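Local coordinates for N-(5'-phosphoribosyl)anthranilate isomerase (Jonesia denitrificans, PDB 4WUI), which probably catalyses the isomerisation of N-(5-phospho-beta-D-ribosyl)anthranilate to 1-(2-carboxyphenylamino)-1-deoxy-D-ribulose 5-phosphate, the third step from chorismate to tryptophan, at residues A[60-65]-A[80-85]; A[26-31]-A[54-59]. All coordinates share one frame; numbering follows the deposited sequence.

Contact 1: residues A[60-65]-A[80-85]; sequences LVVATT and SVLQLH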
ATOM      1  N   LEU A  60       8.201   2.880  -3.324  1.00  8.06           N
ATOM      2  CA  LEU A  60       8.003   4.198  -3.921  1.00  7.82           C
ATOM      3  C   LEU A  60       6.646   4.189  -4.590  1.00  7.61           C
ATOM      4  O   LEU A  60       6.389   3.363  -5.470  1.00  8.40           O
ATOM      5  CB  LEU A  60       9.092   4.503  -4.946  1.00  8.18           C
ATOM      6  CG  LEU A  60       8.892   5.782  -5.736  1.00  8.89           C
ATOM      7  CD1 LEU A  60       8.982   7.007  -4.809  1.00  9.67           C
ATOM      8  CD2 LEU A  60       9.902   5.910  -6.841  1.00  9.23           C
ATOM      9  N   VAL A  61       5.776   5.116  -4.177  1.00  7.73           N
ATOM     10  CA  VAL A  61       4.415   5.183  -4.690  1.00  8.77           C
ATOM     11  C   VAL A  61       4.266   6.423  -5.557  1.00  8.93           C
ATOM     12  O   VAL A  61       4.448   7.538  -5.068  1.00 10.84           O
ATOM     13  CB  VAL A  61       3.398   5.210  -3.520  1.00 10.08           C
ATOM     14  CG1 VAL A  61       2.001   5.279  -4.032  1.00 12.20           C
ATOM     15  CG2 VAL A  61       3.594   4.023  -2.594  1.00 10.63           C
ATOM     16  N   VAL A  62       3.983   6.238  -6.848  1.00  8.97           N
ATOM     17  CA  VAL A  62       3.839   7.334  -7.788  1.00  9.22           C
ATOM     18  C   VAL A  62       2.464   7.324  -8.440  1.00  9.53           C
ATOM     19  O   VAL A  62       1.760   6.309  -8.467  1.00 10.37           O
ATOM     20  CB  VAL A  62       4.943   7.301  -8.879  1.00  9.33           C
ATOM     21  CG1 VAL A  62       6.296   7.590  -8.267  1.00 10.37           C
ATOM     22  CG2 VAL A  62       4.958   5.946  -9.598  1.00  9.84           C
ATOM     23  N   ALA A  63       2.094   8.470  -8.989  1.00 10.79           N
ATOM     24  CA  ALA A  63       0.782   8.663  -9.597  1.00 12.18           C
ATOM     25  C   ALA A  63       0.831   9.388 -10.938  1.00 12.08           C
ATOM     26  O   ALA A  63       0.153   8.987 -11.878  1.00 13.44           O
ATOM     27  CB  ALA A  63      -0.138   9.420  -8.637  1.00 13.62           C
ATOM     28  N   THR A  64       1.613  10.470 -11.022  1.00 12.26           N
ATOM     29  CA  THR A  64       1.608  11.385 -12.154  1.00 12.75           C
ATOM     30  C   THR A  64       3.005  11.556 -12.751  1.00 12.35           C
ATOM     31  O   THR A  64       3.206  12.362 -13.648  1.00 13.89           O
ATOM     32  CB  THR A  64       1.029  12.776 -11.724  1.00 14.37           C
ATOM     33  OG1 THR A  64       1.716  13.243 -10.571  1.00 15.22           O
ATOM     34  CG2 THR A  64      -0.462  12.655 -11.441  1.00 15.63           C
ATOM     35  N   THR A  65       3.983  10.830 -12.245  1.00 11.19           N
ATOM     36  CA  THR A  65       5.369  10.926 -12.690  1.00 11.37           C
ATOM     37  C   THR A  65       5.527  10.120 -13.991  1.00 11.92           C
ATOM     38  O   THR A  65       5.188   8.952 -14.029  1.00 12.17           O
ATOM     39  CB  THR A  65       6.305  10.384 -11.604  1.00 11.30           C
ATOM     40  OG1 THR A  65       6.114  11.102 -10.372  1.00 11.50           O
ATOM     41  CG2 THR A  65       7.755  10.443 -12.032  1.00 11.52           C
ATOM     42  N   SER A  80      12.715  -0.984  -2.553  1.00  9.19           N
ATOM     43  CA  SER A  80      12.503  -2.369  -2.955  1.00  9.91           C
ATOM     44  C   SER A  80      11.505  -2.480  -4.113  1.00  8.88           C
ATOM     45  O   SER A  80      11.632  -3.372  -4.957  1.00  9.33           O
ATOM     46  CB  SER A  80      11.945  -3.184  -1.759  1.00 11.57           C
ATOM     47  OG  SER A  80      12.509  -2.904  -0.471  1.00 13.76           O
ATOM     48  N   VAL A  81      10.458  -1.668  -4.089  1.00  8.14           N
ATOM     49  CA  VAL A  81       9.279  -1.840  -4.937  1.00  7.82           C
ATOM     50  C   VAL A  81       8.859  -0.490  -5.527  1.00  7.43           C
ATOM     51  O   VAL A  81       8.906   0.523  -4.833  1.00  7.87           O
ATOM     52  CB  VAL A  81       8.094  -2.388  -4.114  1.00  8.14           C
ATOM     53  CG1 VAL A  81       6.821  -2.486  -4.918  1.00  9.06           C
ATOM     54  CG2 VAL A  81       8.415  -3.718  -3.460  1.00  9.01           C
ATOM     55  N   LEU A  82       8.432  -0.518  -6.786  1.00  7.78           N
ATOM     56  CA  LEU A  82       7.768   0.611  -7.438  1.00  7.63           C
ATOM     57  C   LEU A  82       6.283   0.326  -7.550  1.00  7.36           C
ATOM     58  O   LEU A  82       5.896  -0.636  -8.225  1.00  8.12           O
ATOM     59  CB  LEU A  82       8.386   0.840  -8.818  1.00  8.01           C
ATOM     60  CG  LEU A  82       7.732   1.924  -9.677  1.00  9.03           C
ATOM     61  CD1 LEU A  82       7.784   3.291  -9.018  1.00  9.49           C
ATOM     62  CD2 LEU A  82       8.398   1.987 -11.043  1.00 10.32           C
ATOM     63  N   GLN A  83       5.439   1.133  -6.889  1.00  7.41           N
ATOM     64  CA  GLN A  83       4.000   0.997  -6.921  1.00  7.60           C
ATOM     65  C   GLN A  83       3.396   2.106  -7.789  1.00  7.94           C
ATOM     66  O   GLN A  83       3.610   3.296  -7.521  1.00  8.75           O
ATOM     67  CB  GLN A  83       3.392   1.050  -5.505  1.00  7.79           C
ATOM     68  CG  GLN A  83       1.896   0.979  -5.481  1.00  8.26           C
ATOM     69  CD  GLN A  83       1.311   1.128  -4.101  1.00  8.91           C
ATOM     70  OE1 GLN A  83       1.812   0.548  -3.139  1.00  9.78           O
ATOM     71  NE2 GLN A  83       0.244   1.905  -3.988  1.00 10.07           N
ATOM     72  N   LEU A  84       2.634   1.708  -8.808  1.00  8.13           N
ATOM     73  CA  LEU A  84       2.041   2.604  -9.777  1.00  8.48           C
ATOM     74  C   LEU A  84       0.555   2.753  -9.488  1.00  9.69           C
ATOM     75  O   LEU A  84      -0.195   1.775  -9.453  1.00 11.51           O
ATOM     76  CB  LEU A  84       2.217   2.016 -11.183  1.00  8.76           C
ATOM     77  CG  LEU A  84       3.650   1.754 -11.590  1.00  9.62           C
ATOM     78  CD1 LEU A  84       3.703   1.057 -12.945  1.00 10.76           C
ATOM     79  CD2 LEU A  84       4.473   3.015 -11.573  1.00  9.79           C
ATOM     80  N   HIS A  85       0.114   3.993  -9.317  1.00 10.61           N
ATOM     81  CA  HIS A  85      -1.301   4.237  -9.127  1.00 12.11           C
ATOM     82  C   HIS A  85      -2.093   3.991 -10.421  1.00 11.90           C
ATOM     83  O   HIS A  85      -1.535   3.738 -11.497  1.00 12.03           O
ATOM     84  CB  HIS A  85      -1.493   5.655  -8.654  1.00 14.64           C
ATOM     85  CG  HIS A  85      -2.729   5.873  -7.842  1.00 18.23           C
ATOM     86  ND1 HIS A  85      -3.739   6.735  -8.224  1.00 20.07           N
ATOM     87  CD2 HIS A  85      -3.090   5.387  -6.628  1.00 19.70           C
ATOM     88  CE1 HIS A  85      -4.677   6.759  -7.290  1.00 20.63           C
ATOM     89  NE2 HIS A  85      -4.309   5.944  -6.313  1.00 21.12           N
TER
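The flat amide of Q83 lies against V61, whose two methyls take different ends of it: CG1 of V61 sits 3.8 Å from NE2 of Q83, while CG2 is 3.9 Å from OE1. Both side chains rise the same way, into the barrel interior, and Q83 gains its reach by running extended (chi1 177°, chi2 -176°), with OE1 accepting a hydrogen bond from K7 on strand 5-8. The other flat group, the H85 imidazole, meets CB of A63 obliquely; its ND1 is hydrogen-bonded to Q87, and the closer touch comes from CB of H85, 3.3 Å from O of V62. On the outer face L60, V62, L82 and L84 form an apolar layer against helix 67-77. There CG2 of V62, wedged between its own backbone N and carbonyl carbon (chi1 -67°), touches CD2 of L84 at 3.6 Å and CD1 of L82 at 3.9 Å. Between the two layers runs a parallel ladder in which L60 and V62 each donate and accept once: N of L60 to O of V81, N of Q83 to O of L60, N of V62 to O of Q83 at 3.0 Å, and N of H85 to O of V62. The chemistry is that of a TIM-barrel beta-alpha-beta unit: hydrocarbon seals the helix side, while the buried amide of Q83 has its oxygen satisfied by a lysine and is probably polarised by that charge.

Contact 2: residues A[26-31]-A[54-59]; sequences DAIGFV and CTIDTV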
ATOM      1  N   ASP A  26       5.131  -5.177   7.252  1.00  8.35           N
ATOM      2  CA  ASP A  26       5.837  -5.782   6.136  1.00  8.02           C
ATOM      3  C   ASP A  26       6.333  -4.819   5.091  1.00  7.86           C
ATOM      4  O   ASP A  26       7.292  -5.133   4.365  1.00  8.41           O
ATOM      5  CB  ASP A  26       4.959  -6.844   5.494  1.00  8.17           C
ATOM      6  CG  ASP A  26       4.561  -7.878   6.499  1.00  9.61           C
ATOM      7  OD1 ASP A  26       5.435  -8.526   7.071  1.00 10.84           O
ATOM      8  OD2 ASP A  26       3.358  -8.006   6.765  1.00 12.05           O
ATOM      9  N   ALA A  27       5.700  -3.645   4.987  1.00  7.70           N
ATOM     10  CA  ALA A  27       6.073  -2.663   3.958  1.00  7.49           C
ATOM     11  C   ALA A  27       5.746  -1.272   4.435  1.00  7.46           C
ATOM     12  O   ALA A  27       4.781  -1.062   5.194  1.00  7.60           O
ATOM     13  CB  ALA A  27       5.366  -2.931   2.630  1.00  7.95           C
ATOM     14  N   ILE A  28       6.530  -0.325   3.936  1.00  7.64           N
ATOM     15  CA  ILE A  28       6.314   1.108   4.139  1.00  7.73           C
ATOM     16  C   ILE A  28       6.323   1.771   2.779  1.00  7.49           C
ATOM     17  O   ILE A  28       7.262   1.563   1.984  1.00  8.32           O
ATOM     18  CB  ILE A  28       7.420   1.747   5.022  1.00  9.10           C
ATOM     19  CG1 ILE A  28       7.291   1.274   6.459  1.00  9.55           C
ATOM     20  CG2 ILE A  28       7.369   3.269   4.915  1.00 10.24           C
ATOM     21  CD1 ILE A  28       8.509   1.623   7.362  1.00 10.55           C
ATOM     22  N   GLY A  29       5.292   2.567   2.493  1.00  7.33           N
ATOM     23  CA  GLY A  29       5.237   3.374   1.293  1.00  7.60           C
ATOM     24  C   GLY A  29       5.641   4.820   1.506  1.00  7.75           C
ATOM     25  O   GLY A  29       5.251   5.448   2.472  1.00  9.23           O
ATOM     26  N   PHE A  30       6.408   5.322   0.549  1.00  7.33           N
ATOM     27  CA  PHE A  30       6.834   6.722   0.460  1.00  7.77           C
ATOM     28  C   PHE A  30       6.229   7.279  -0.816  1.00  7.94           C
ATOM     29  O   PHE A  30       6.527   6.788  -1.918  1.00  8.55           O
ATOM     30  CB  PHE A  30       8.360   6.810   0.426  1.00  8.64           C
ATOM     31  CG  PHE A  30       9.020   6.253   1.660  1.00  8.56           C
ATOM     32  CD1 PHE A  30       8.744   6.781   2.925  1.00  8.84           C
ATOM     33  CD2 PHE A  30       9.928   5.208   1.584  1.00  9.77           C
ATOM     34  CE1 PHE A  30       9.357   6.254   4.059  1.00  9.53           C
ATOM     35  CE2 PHE A  30      10.522   4.695   2.745  1.00 10.44           C
ATOM     36  CZ  PHE A  30      10.234   5.226   3.961  1.00 10.10           C
ATOM     37  N   VAL A  31       5.360   8.266  -0.664  1.00  7.85           N
ATOM     38  CA  VAL A  31       4.606   8.810  -1.774  1.00  8.39           C
ATOM     39  C   VAL A  31       5.356   9.948  -2.446  1.00  8.43           C
ATOM     40  O   VAL A  31       5.809  10.882  -1.788  1.00  9.75           O
ATOM     41  CB  VAL A  31       3.230   9.280  -1.286  1.00  9.07           C
ATOM     42  CG1 VAL A  31       2.480  10.091  -2.348  1.00 10.60           C
ATOM     43  CG2 VAL A  31       2.412   8.107  -0.812  1.00  9.28           C
ATOM     44  N   CYS A  54      16.036  -4.333   6.763  0.61 14.53           N
ATOM     45  CA  CYS A  54      15.745  -5.274   5.690  0.61 14.27           C
ATOM     46  C   CYS A  54      14.530  -6.130   6.006  0.61 13.60           C
ATOM     47  O   CYS A  54      14.184  -7.009   5.211  0.61 14.50           O
ATOM     48  CB  CYS A  54      16.940  -6.186   5.394  0.61 14.87           C
ATOM     49  SG  CYS A  54      17.231  -7.433   6.718  0.61 15.87           S
ATOM     50  N   THR A  55      13.878  -5.895   7.151  1.00 12.57           N
ATOM     51  CA  THR A  55      12.644  -6.638   7.464  1.00 11.93           C
ATOM     52  C   THR A  55      11.390  -5.989   6.909  1.00 11.55           C
ATOM     53  O   THR A  55      10.267  -6.503   7.110  1.00 12.62           O
ATOM     54  CB  THR A  55      12.468  -6.879   8.968  1.00 13.11           C
ATOM     55  OG1 THR A  55      12.021  -5.681   9.612  1.00 13.74           O
ATOM     56  CG2 THR A  55      13.745  -7.394   9.590  1.00 14.29           C
ATOM     57  N   ILE A  56      11.573  -4.858   6.226  1.00 10.44           N
ATOM     58  CA  ILE A  56      10.466  -4.106   5.650  1.00  9.85           C
ATOM     59  C   ILE A  56      10.752  -3.824   4.183  1.00  9.15           C
ATOM     60  O   ILE A  56      11.829  -3.332   3.856  1.00 10.84           O
ATOM     61  CB  ILE A  56      10.228  -2.778   6.413  1.00 10.11           C
ATOM     62  CG1 ILE A  56       9.796  -3.066   7.852  1.00 11.05           C
ATOM     63  CG2 ILE A  56       9.201  -1.898   5.706  1.00 10.80           C
ATOM     64  CD1 ILE A  56       9.491  -1.833   8.692  1.00 12.16           C
ATOM     65  N   ASP A  57       9.796  -4.127   3.305  1.00  8.45           N
ATOM     66  CA  ASP A  57       9.885  -3.704   1.929  1.00  8.49           C
ATOM     67  C   ASP A  57       9.576  -2.208   1.833  1.00  8.22           C
ATOM     68  O   ASP A  57       8.516  -1.764   2.264  1.00  9.26           O
ATOM     69  CB  ASP A  57       8.848  -4.484   1.084  1.00  8.64           C
ATOM     70  CG  ASP A  57       9.162  -5.948   0.899  1.00  8.91           C
ATOM     71  OD1 ASP A  57      10.345  -6.301   0.869  1.00  9.61           O
ATOM     72  OD2 ASP A  57       8.210  -6.743   0.727  1.00  9.51           O
ATOM     73  N   THR A  58      10.490  -1.448   1.256  1.00  8.05           N
ATOM     74  CA  THR A  58      10.234  -0.047   0.987  1.00  8.58           C
ATOM     75  C   THR A  58       9.624   0.099  -0.406  1.00  7.94           C
ATOM     76  O   THR A  58      10.045  -0.550  -1.362  1.00  8.60           O
ATOM     77  CB  THR A  58      11.526   0.760   1.117  1.00  9.30           C
ATOM     78  OG1 THR A  58      12.497   0.239   0.210  1.00 10.22           O
ATOM     79  CG2 THR A  58      12.050   0.769   2.542  1.00 10.40           C
ATOM     80  N   VAL A  59       8.630   0.977  -0.509  1.00  7.59           N
ATOM     81  CA  VAL A  59       7.836   1.110  -1.707  1.00  7.79           C
ATOM     82  C   VAL A  59       7.769   2.572  -2.104  1.00  7.90           C
ATOM     83  O   VAL A  59       7.319   3.413  -1.325  1.00  8.93           O
ATOM     84  CB  VAL A  59       6.403   0.563  -1.482  1.00  7.86           C
ATOM     85  CG1 VAL A  59       5.621   0.592  -2.788  1.00  8.11           C
ATOM     86  CG2 VAL A  59       6.424  -0.836  -0.874  1.00  8.08           C
TER
HETATM   87  O   HOH W   1       8.809  -7.419   4.983  1.00 10.00           O
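The side chains of I28 and I56 meet at a slant on the helix-facing side of the sheet, with CG2 of I56 against CG1 of I28 at 3.8 Å and their CD1 methyls meeting at the same separation. With its CG2 anti to the backbone N, I56 also brings that methyl to 3.6 Å from N of I28, over the start of the strand. Further along, CG2 of T58 approaches the F30 ring at its edge, near the ring plane, 4.2 Å from CE2, while CG2 of I28 lies over one face toward the rim; helices 14-22 and 42-50 pack against F30 as well. The interior face is differently made: CB of A27 is 4.1 Å from CB of D57, and V59 leans its CG2 toward the same alanine. At G29, CA donates a C-H contact to O of V59, which also accepts a nearly straight bond from N of F30 (173°). I28 uses both its N and its O in the parallel ladder, with D57 and V59. At the strand entrance O of D26 accepts from N of D57, which stands 26° off the carbonyl plane, and from a water that also donates to O of T55. This beta-alpha-beta unit is thus apolar on the helix side but charged within at its N-terminal end: the carboxylate of D57 is paired with R102 and hydrogen-bonded to Y5, which would be expected to favour its ionised form.

How the contacts relate
Contacts 1 and 2 share strand 57-62, their centres 12 Å apart: the strand gives its N-terminal half to contact 2 and its C-terminal half to contact 1, as consecutive beta-alpha-beta units of a TIM barrel do. The ladders interlock where they meet. N of V61 probably bonds to O of F30 at 2.9 Å, and N of V81 to O of T58. Inside the barrel, CB of Q83 packs on CG1 of V59 at 3.5 Å, so the inward-facing side chains of the two contacts touch. Contact 1 runs on to the C-terminal ends of its strands, the side where TIM-barrel active sites open; the Q83 side chain is about 6 Å from a bound citrate, probably from crystallisation. T65 hydrogen-bonds citrate through OG1.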